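PDB 3MPP: botulinum neurotoxin type G from Clostridium botulinum, which adheres to the host cell surface through its receptor-binding domain and delivers a metalloprotease light chain into the host cytosol. Local coordinates for residues L5-R10 against I182-I187; L14-S17 against T23-V26; D29-D34 against F195-D200. The protein carries 4 engineered substitutions. All blocks are in the same frame, centred on the assembly; numbering follows the deposited sequence. Where two conformers were deposited one is given.

Contact 1: residues L5-R10 against I182-I187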
loop_
_atom_site.group_PDB
_atom_site.type_symbol
_atom_site.label_atom_id
_atom_site.label_comp_id
_atom_site.label_asym_id
_atom_site.label_seq_id
_atom_site.Cartn_x
_atom_site.Cartn_y
_atom_site.Cartn_z
ATOM N N LEU A 5 2.188 17.502 17.191
ATOM C CA LEU A 5 3.445 16.796 16.995
ATOM C C LEU A 5 3.390 16.100 15.641
ATOM O O LEU A 5 2.364 15.524 15.277
ATOM C CB LEU A 5 3.657 15.774 18.115
ATOM C CG LEU A 5 4.745 14.700 17.928
ATOM C CD1 LEU A 5 6.138 15.315 17.971
ATOM C CD2 LEU A 5 4.623 13.610 18.977
ATOM N N SER A 6 4.481 16.175 14.888
ATOM C CA SER A 6 4.565 15.478 13.605
ATOM C C SER A 6 5.984 14.982 13.382
ATOM O O SER A 6 6.935 15.765 13.390
ATOM C CB SER A 6 4.136 16.391 12.456
ATOM O OG SER A 6 5.092 17.407 12.219
ATOM N N LEU A 7 6.133 13.676 13.197
ATOM C CA LEU A 7 7.456 13.107 12.998
ATOM C C LEU A 7 7.822 13.155 11.520
ATOM O O LEU A 7 7.054 12.725 10.660
ATOM C CB LEU A 7 7.532 11.670 13.522
ATOM C CG LEU A 7 7.337 11.489 15.037
ATOM C CD1 LEU A 7 7.634 10.055 15.488
ATOM C CD2 LEU A 7 8.200 12.470 15.797
ATOM N N SER A 8 8.996 13.698 11.231
ATOM C CA SER A 8 9.531 13.657 9.882
ATOM C C SER A 8 10.987 13.252 9.954
ATOM O O SER A 8 11.703 13.633 10.878
ATOM C CB SER A 8 9.404 15.014 9.195
ATOM O OG SER A 8 8.052 15.420 9.123
ATOM N N TYR A 9 11.411 12.462 8.980
ATOM C CA TYR A 9 12.804 12.085 8.843
ATOM C C TYR A 9 13.421 12.968 7.765
ATOM O O TYR A 9 13.325 12.669 6.575
ATOM C CB TYR A 9 12.912 10.609 8.463
ATOM C CG TYR A 9 14.325 10.087 8.465
ATOM C CD1 TYR A 9 14.963 9.751 7.276
ATOM C CD2 TYR A 9 15.028 9.932 9.658
ATOM C CE1 TYR A 9 16.258 9.275 7.273
ATOM C CE2 TYR A 9 16.323 9.454 9.664
ATOM C CZ TYR A 9 16.934 9.131 8.471
ATOM O OH TYR A 9 18.224 8.657 8.471
ATOM N N ARG A 10 14.051 14.058 8.194
ATOM C CA ARG A 10 14.629 15.039 7.278
ATOM C C ARG A 10 16.153 15.018 7.318
ATOM O O ARG A 10 16.754 15.267 8.360
ATOM C CB ARG A 10 14.139 16.446 7.638
ATOM C CG ARG A 10 12.627 16.614 7.648
ATOM C CD ARG A 10 12.092 17.013 6.281
ATOM N NE ARG A 10 10.647 17.230 6.301
ATOM C CZ ARG A 10 10.060 18.311 6.806
ATOM N NH1 ARG A 10 10.793 19.278 7.342
ATOM N NH2 ARG A 10 8.738 18.424 6.779
ATOM N N ILE A 182 6.026 9.866 24.170
ATOM C CA ILE A 182 5.384 8.875 23.325
ATOM C C ILE A 182 6.442 7.866 22.916
ATOM O O ILE A 182 7.443 8.227 22.294
ATOM C CB ILE A 182 4.742 9.501 22.080
ATOM C CG1 ILE A 182 3.635 10.475 22.505
ATOM C CG2 ILE A 182 4.204 8.397 21.143
ATOM C CD1 ILE A 182 3.021 11.261 21.374
ATOM N N ASP A 183 6.231 6.606 23.287
ATOM C CA ASP A 183 7.184 5.552 22.961
ATOM C C ASP A 183 6.728 4.742 21.761
ATOM O O ASP A 183 5.638 4.166 21.763
ATOM C CB ASP A 183 7.380 4.602 24.132
ATOM C CG ASP A 183 8.246 5.192 25.229
ATOM O OD1 ASP A 183 8.740 6.330 25.067
ATOM O OD2 ASP A 183 8.429 4.505 26.257
ATOM N N PHE A 184 7.592 4.684 20.752
ATOM C CA PHE A 184 7.383 3.819 19.597
ATOM C C PHE A 184 8.270 2.608 19.790
ATOM O O PHE A 184 9.508 2.721 19.779
ATOM C CB PHE A 184 7.741 4.559 18.316
ATOM C CG PHE A 184 6.905 5.782 18.079
ATOM C CD1 PHE A 184 5.879 5.766 17.150
ATOM C CD2 PHE A 184 7.137 6.944 18.797
ATOM C CE1 PHE A 184 5.103 6.893 16.929
ATOM C CE2 PHE A 184 6.362 8.083 18.583
ATOM C CZ PHE A 184 5.343 8.052 17.650
ATOM N N LYS A 185 7.639 1.456 20.002
ATOM C CA LYS A 185 8.362 0.265 20.428
ATOM C C LYS A 185 7.411 -0.919 20.529
ATOM O O LYS A 185 6.278 -0.760 20.952
ATOM C CB LYS A 185 8.979 0.540 21.808
ATOM C CG LYS A 185 9.829 -0.560 22.371
ATOM C CD LYS A 185 10.266 -0.202 23.792
ATOM C CE LYS A 185 11.336 -1.153 24.307
ATOM N NZ LYS A 185 11.991 -0.621 25.536
ATOM N N LEU A 186 7.873 -2.103 20.137
ATOM C CA LEU A 186 7.086 -3.322 20.310
ATOM C C LEU A 186 7.134 -3.778 21.762
ATOM O O LEU A 186 8.208 -4.050 22.282
ATOM C CB LEU A 186 7.612 -4.448 19.413
ATOM C CG LEU A 186 7.134 -4.491 17.948
ATOM C CD1 LEU A 186 7.284 -3.147 17.236
ATOM C CD2 LEU A 186 7.881 -5.595 17.182
ATOM N N ILE A 187 5.972 -3.863 22.409
ATOM C CA ILE A 187 5.896 -4.367 23.784
ATOM C C ILE A 187 5.084 -5.651 23.850
ATOM O O ILE A 187 3.935 -5.679 23.394
ATOM C CB ILE A 187 5.223 -3.346 24.739
ATOM C CG1 ILE A 187 5.795 -1.933 24.545
ATOM C CG2 ILE A 187 5.343 -3.812 26.200
ATOM C CD1 ILE A 187 7.284 -1.835 24.765
#
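Phe184 and Leu7 meet between the two sheets of the beta sandwich of the N-terminal receptor-binding subdomain, whose fold is the lectin-like jelly roll of the concanavalin clan. Strand 3-10 lies in one sheet and strand 181-187 in the other, so each side chain has to span part of the gap between them. The two come from opposite directions. Leu7 puts its CD1 methyl against the far end of the phenyl ring, 3.7 Å from Phe184 CZ and 3.9 Å from Phe184 CE2, an oblique approach. In Phe184, CG lies anti to the carbonyl carbon (chi1 -61°), which sends the ring across the interface with CZ leading. Two residues earlier on each strand, Leu5 and Ile182 reach toward each other tip to tip, Leu5 CD2 lying 3.7 Å from Ile182 CD1. The backbones stay well apart there, with Leu5 CA 10.3 Å from Ile182 CA, so side chains alone make the contact. Around it, Phe201 meets Phe184 edge-to-face, Met24 touches both Leu5 and Leu7, and Ile94 touches Ile182 and Phe184. All four residues of the contact are buried and everything that touches is carbon. The attraction is therefore hydrophobic and dispersive: shape and the exclusion of water, not polar pairing, hold the two sheets together at this point.

Contact 2: residues L14-S17 against T23-V26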
loop_
_atom_site.group_PDB
_atom_site.type_symbol
_atom_site.label_atom_id
_atom_site.label_comp_id
_atom_site.label_asym_id
_atom_site.label_seq_id
_atom_site.Cartn_x
_atom_site.Cartn_y
_atom_site.Cartn_z
ATOM N N LEU A 14 15.584 12.282 12.512
ATOM C CA LEU A 14 14.174 12.307 12.873
ATOM C C LEU A 14 13.872 13.564 13.687
ATOM O O LEU A 14 14.432 13.767 14.766
ATOM C CB LEU A 14 13.821 11.074 13.701
ATOM C CG LEU A 14 12.345 10.872 14.054
ATOM C CD1 LEU A 14 11.517 10.648 12.807
ATOM C CD2 LEU A 14 12.195 9.696 14.983
ATOM N N ILE A 15 12.975 14.399 13.177
ATOM C CA ILE A 15 12.655 15.654 13.847
ATOM C C ILE A 15 11.159 15.798 14.088
ATOM O O ILE A 15 10.352 15.005 13.599
ATOM C CB ILE A 15 13.117 16.868 13.013
ATOM C CG1 ILE A 15 12.320 16.944 11.710
ATOM C CG2 ILE A 15 14.603 16.779 12.721
ATOM C CD1 ILE A 15 12.528 18.227 10.918
ATOM N N ASP A 16 10.802 16.829 14.841
ATOM C CA ASP A 16 9.413 17.213 15.027
ATOM C C ASP A 16 9.100 18.375 14.086
ATOM O O ASP A 16 9.558 19.495 14.303
ATOM C CB ASP A 16 9.178 17.629 16.480
ATOM C CG ASP A 16 7.758 18.087 16.733
ATOM O OD1 ASP A 16 6.909 17.913 15.836
ATOM O OD2 ASP A 16 7.491 18.616 17.833
ATOM N N SER A 17 8.337 18.104 13.032
ATOM C CA SER A 17 7.970 19.137 12.064
ATOM C C SER A 17 6.858 20.027 12.609
ATOM O O SER A 17 6.471 21.007 11.982
ATOM C CB SER A 17 7.519 18.504 10.744
ATOM O OG SER A 17 8.567 17.772 10.137
ATOM N N THR A 23 11.639 16.626 21.443
ATOM C CA THR A 23 12.987 16.085 21.312
ATOM C C THR A 23 12.923 14.574 21.078
ATOM O O THR A 23 12.179 13.875 21.760
ATOM C CB THR A 23 13.828 16.383 22.565
ATOM O OG1 THR A 23 13.270 15.695 23.689
ATOM C CG2 THR A 23 13.849 17.888 22.855
ATOM N N MET A 24 13.700 14.077 20.118
ATOM C CA MET A 24 13.629 12.670 19.725
ATOM C C MET A 24 14.823 11.837 20.185
ATOM O O MET A 24 15.972 12.196 19.950
ATOM C CB MET A 24 13.515 12.551 18.197
ATOM C CG MET A 24 12.431 13.414 17.575
ATOM S SD MET A 24 10.803 12.929 18.159
ATOM C CE MET A 24 9.893 14.447 17.888
ATOM N N ASN A 25 14.546 10.717 20.840
ATOM C CA ASN A 25 15.585 9.746 21.184
ATOM C C ASN A 25 15.365 8.470 20.368
ATOM O O ASN A 25 14.272 7.895 20.394
ATOM C CB ASN A 25 15.562 9.442 22.682
ATOM C CG ASN A 25 16.877 8.871 23.189
ATOM O OD1 ASN A 25 17.522 8.064 22.519
ATOM N ND2 ASN A 25 17.281 9.291 24.385
ATOM N N VAL A 26 16.394 8.034 19.643
ATOM C CA VAL A 26 16.273 6.901 18.721
ATOM C C VAL A 26 17.269 5.792 19.030
ATOM O O VAL A 26 18.482 6.024 19.059
ATOM C CB VAL A 26 16.500 7.340 17.262
ATOM C CG1 VAL A 26 16.293 6.173 16.313
ATOM C CG2 VAL A 26 15.580 8.504 16.894
#
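Met24 reaches Leu14 and Asp16 by a first torsion that sets CG beside the backbone N (chi1 -50°) and a single bend at chi2 (-63°), which turns the chain along the first strand, toward Asp16. The setting is one margin of the jelly-roll sandwich. Strand 13-16 belongs to one sheet and strand 23-26 is the outermost strand of the other, and the chain passes between them through the short loop 17-22. The strands run nearly antiparallel, at 156°, with their axes 6.7 Å apart at closest approach, yet they are not paired through their backbones; the contact is made by side chains, with one carbonyl oxygen taking part. Met24 does most of this work, lying alongside the first strand with its CE methyl at the far end, 3.6 Å from Asp16 CB. Farther along, Leu14 CD2 and Val26 CG2 come within 4.1 Å of each other, the two branched side chains meeting at a slant.

Asp16 thus gives the methionine only the carbon part of its side chain. Its carboxylate is occupied by backbone amides: OD1 accepts from Ser18 N, closing an Asx turn, and also from Ser6 N on the adjoining strand, while OD2 takes Ala22 N from the far end of the loop. With three N-H groups around it, the carboxylate is fixed and would be expected to favour the charged form, and it ties both ends of the connection to strand 3-10. On the second strand, Met24 also rests on Ala52 of strand 50-53. The nearest approach of all is made by a polar atom to a methylene, Leu14 O standing 3.5 Å from Met24 CG.

Contact 3: residues D29-D34 against F195-D200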
loop_
_atom_site.group_PDB
_atom_site.type_symbol
_atom_site.label_atom_id
_atom_site.label_comp_id
_atom_site.label_asym_id
_atom_site.label_seq_id
_atom_site.Cartn_x
_atom_site.Cartn_y
_atom_site.Cartn_z
ATOM N N ASP A 29 18.549 0.131 16.850
ATOM C CA ASP A 29 17.948 -0.941 16.045
ATOM C C ASP A 29 16.687 -0.472 15.304
ATOM O O ASP A 29 15.770 -1.259 15.059
ATOM C CB ASP A 29 17.651 -2.179 16.914
ATOM C CG ASP A 29 17.261 -3.417 16.088
ATOM O OD1 ASP A 29 17.845 -3.648 15.006
ATOM O OD2 ASP A 29 16.367 -4.165 16.540
ATOM N N VAL A 30 16.651 0.809 14.942
ATOM C CA VAL A 30 15.572 1.339 14.109
ATOM C C VAL A 30 16.086 1.559 12.686
ATOM O O VAL A 30 17.190 2.051 12.487
ATOM C CB VAL A 30 15.007 2.672 14.652
ATOM C CG1 VAL A 30 13.917 3.208 13.722
ATOM C CG2 VAL A 30 14.455 2.496 16.070
ATOM N N ILE A 31 15.292 1.169 11.698
ATOM C CA ILE A 31 15.655 1.395 10.304
ATOM C C ILE A 31 14.831 2.548 9.736
ATOM O O ILE A 31 13.624 2.650 9.955
ATOM C CB ILE A 31 15.461 0.127 9.438
ATOM C CG1 ILE A 31 16.484 -0.947 9.811
ATOM C CG2 ILE A 31 15.631 0.455 7.956
ATOM C CD1 ILE A 31 16.222 -1.613 11.127
ATOM N N PHE A 32 15.494 3.425 9.005
ATOM C CA PHE A 32 14.831 4.570 8.416
ATOM C C PHE A 32 15.027 4.516 6.915
ATOM O O PHE A 32 15.988 3.929 6.427
ATOM C CB PHE A 32 15.445 5.878 8.923
ATOM C CG PHE A 32 15.166 6.175 10.373
ATOM C CD1 PHE A 32 13.974 6.761 10.752
ATOM C CD2 PHE A 32 16.116 5.897 11.348
ATOM C CE1 PHE A 32 13.715 7.048 12.079
ATOM C CE2 PHE A 32 15.874 6.189 12.679
ATOM C CZ PHE A 32 14.671 6.763 13.048
ATOM N N ASN A 33 14.107 5.127 6.186
ATOM C CA ASN A 33 14.372 5.508 4.809
ATOM C C ASN A 33 13.805 6.900 4.578
ATOM O O ASN A 33 12.981 7.371 5.364
ATOM C CB ASN A 33 13.826 4.476 3.814
ATOM C CG ASN A 33 12.316 4.411 3.797
ATOM O OD1 ASN A 33 11.640 5.433 3.732
ATOM N ND2 ASN A 33 11.779 3.197 3.845
ATOM N N ASP A 34 14.256 7.568 3.522
ATOM C CA ASP A 34 13.819 8.933 3.256
ATOM C C ASP A 34 12.709 9.040 2.206
ATOM O O ASP A 34 12.553 10.085 1.573
ATOM C CB ASP A 34 15.015 9.804 2.850
ATOM C CG ASP A 34 15.909 9.129 1.816
ATOM O OD1 ASP A 34 15.379 8.452 0.908
ATOM O OD2 ASP A 34 17.146 9.279 1.909
ATOM N N PHE A 195 8.189 -7.121 12.705
ATOM C CA PHE A 195 8.516 -5.717 12.523
ATOM C C PHE A 195 7.249 -4.989 12.126
ATOM O O PHE A 195 6.264 -5.622 11.749
ATOM C CB PHE A 195 9.617 -5.526 11.468
ATOM C CG PHE A 195 9.241 -6.030 10.097
ATOM C CD1 PHE A 195 8.570 -5.208 9.200
ATOM C CD2 PHE A 195 9.537 -7.336 9.716
ATOM C CE1 PHE A 195 8.206 -5.675 7.933
ATOM C CE2 PHE A 195 9.178 -7.806 8.464
ATOM C CZ PHE A 195 8.509 -6.968 7.566
ATOM N N VAL A 196 7.273 -3.667 12.251
ATOM C CA VAL A 196 6.163 -2.825 11.845
ATOM C C VAL A 196 6.748 -1.588 11.192
ATOM O O VAL A 196 7.705 -1.016 11.719
ATOM C CB VAL A 196 5.318 -2.350 13.069
ATOM C CG1 VAL A 196 4.049 -1.672 12.589
ATOM C CG2 VAL A 196 4.988 -3.510 13.994
ATOM N N TRP A 197 6.188 -1.170 10.057
ATOM C CA TRP A 197 6.610 0.085 9.421
ATOM C C TRP A 197 5.605 1.177 9.776
ATOM O O TRP A 197 4.394 0.937 9.787
ATOM C CB TRP A 197 6.696 -0.050 7.882
ATOM C CG TRP A 197 7.943 -0.726 7.371
ATOM C CD1 TRP A 197 8.101 -2.055 7.058
ATOM C CD2 TRP A 197 9.202 -0.096 7.093
ATOM N NE1 TRP A 197 9.389 -2.284 6.608
ATOM C CE2 TRP A 197 10.077 -1.098 6.613
ATOM C CE3 TRP A 197 9.676 1.225 7.214
ATOM C CZ2 TRP A 197 11.404 -0.822 6.265
ATOM C CZ3 TRP A 197 10.982 1.498 6.860
ATOM C CH2 TRP A 197 11.836 0.478 6.388
ATOM N N ILE A 198 6.111 2.382 10.037
ATOM C CA ILE A 198 5.266 3.533 10.347
ATOM C C ILE A 198 5.727 4.757 9.545
ATOM O O ILE A 198 6.924 4.935 9.316
ATOM C CB ILE A 198 5.324 3.861 11.858
ATOM C CG1 ILE A 198 4.629 2.758 12.664
ATOM C CG2 ILE A 198 4.688 5.224 12.143
ATOM C CD1 ILE A 198 4.970 2.768 14.130
ATOM N N LYS A 199 4.782 5.589 9.114
ATOM C CA LYS A 199 5.113 6.838 8.451
ATOM C C LYS A 199 4.045 7.871 8.775
ATOM O O LYS A 199 2.951 7.524 9.214
ATOM C CB LYS A 199 5.212 6.651 6.926
ATOM C CG LYS A 199 3.872 6.435 6.226
ATOM C CD LYS A 199 4.046 6.416 4.698
ATOM C CE LYS A 199 2.796 5.925 3.984
ATOM N NZ LYS A 199 2.868 6.145 2.491
ATOM N N ASP A 200 4.383 9.138 8.561
ATOM C CA ASP A 200 3.447 10.245 8.733
ATOM C C ASP A 200 2.766 10.241 10.091
ATOM O O ASP A 200 1.548 10.382 10.160
ATOM C CB ASP A 200 2.375 10.208 7.637
ATOM C CG ASP A 200 2.947 10.413 6.251
ATOM O OD1 ASP A 200 3.993 11.082 6.125
ATOM O OD2 ASP A 200 2.342 9.909 5.282
#
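Trp197 leans its indole toward Asn33 and Ile31, and the far corner of the six-membered ring, CZ3 and CH2, makes the whole contact. The Asn33 and Trp197 side chains cross at a slant; the amide plane is 23° from the ring plane, and ND2 approaches obliquely, so this is not a stack. The nitrogen end does the touching: Asn33 ND2 is 3.6 Å from Trp197 CZ3 and 3.7 Å from Trp197 CH2. Ile31 approaches beside it and also obliquely, bringing only its branch methyl CG2 to 4.1 Å from Trp197 CH2. The torsion of Ile31 explains this choice: CG1 stands anti to the carbonyl carbon (chi1 -69°), which takes the longer arm and CD1 away from the indole and leaves CG2 to meet it.

The amide is held in place by its neighbours. Asn33 ND2 donates to Gln39 OE1, and Asn33 OD1 accepts from Ile35 N in an Asx turn, so with both ends engaged the flip of the amide is settled and its nitrogen is kept beside the ring. The Trp197 side chain also touches Lys41, Arg74 and Trp143.

By CA atoms the nearest pair is Ile31 and Trp197, and Ile31 CA is still 9.2 Å from Trp197 CA. Strand 39-43 runs between, pairing antiparallel with 30-33 and with 195-204, and the tryptophan reaches across it to the strand beyond. Such side-chain contact over an intervening strand, on one surface of a curved antiparallel sheet, belongs here to the lectin-like jelly roll of the N-terminal receptor-binding subdomain.

In the fold
Contacts 1 and 2 both join the two sheets of the sandwich, one in its buried interior and one at its margin, and their centres are 8 Å apart. Contact 3 stays within a single sheet, its centre 9 Å from that of contact 1 and 13 Å from that of contact 2. Strands 3-10 and 13-16, which carry the first two contacts, are joined by a hydrogen bond between Ser8 OG and Ser17 OG, 2.6 Å. Phe32, on segment 29-34, touches segments of the other two contacts: its CD1 lies 3.5 Å from Tyr9 CD2, and its CE2 3.7 Å from Val26 CG1. The whole group lies in the N-terminal subdomain, away from the inferred ganglioside-binding motif around Trp402.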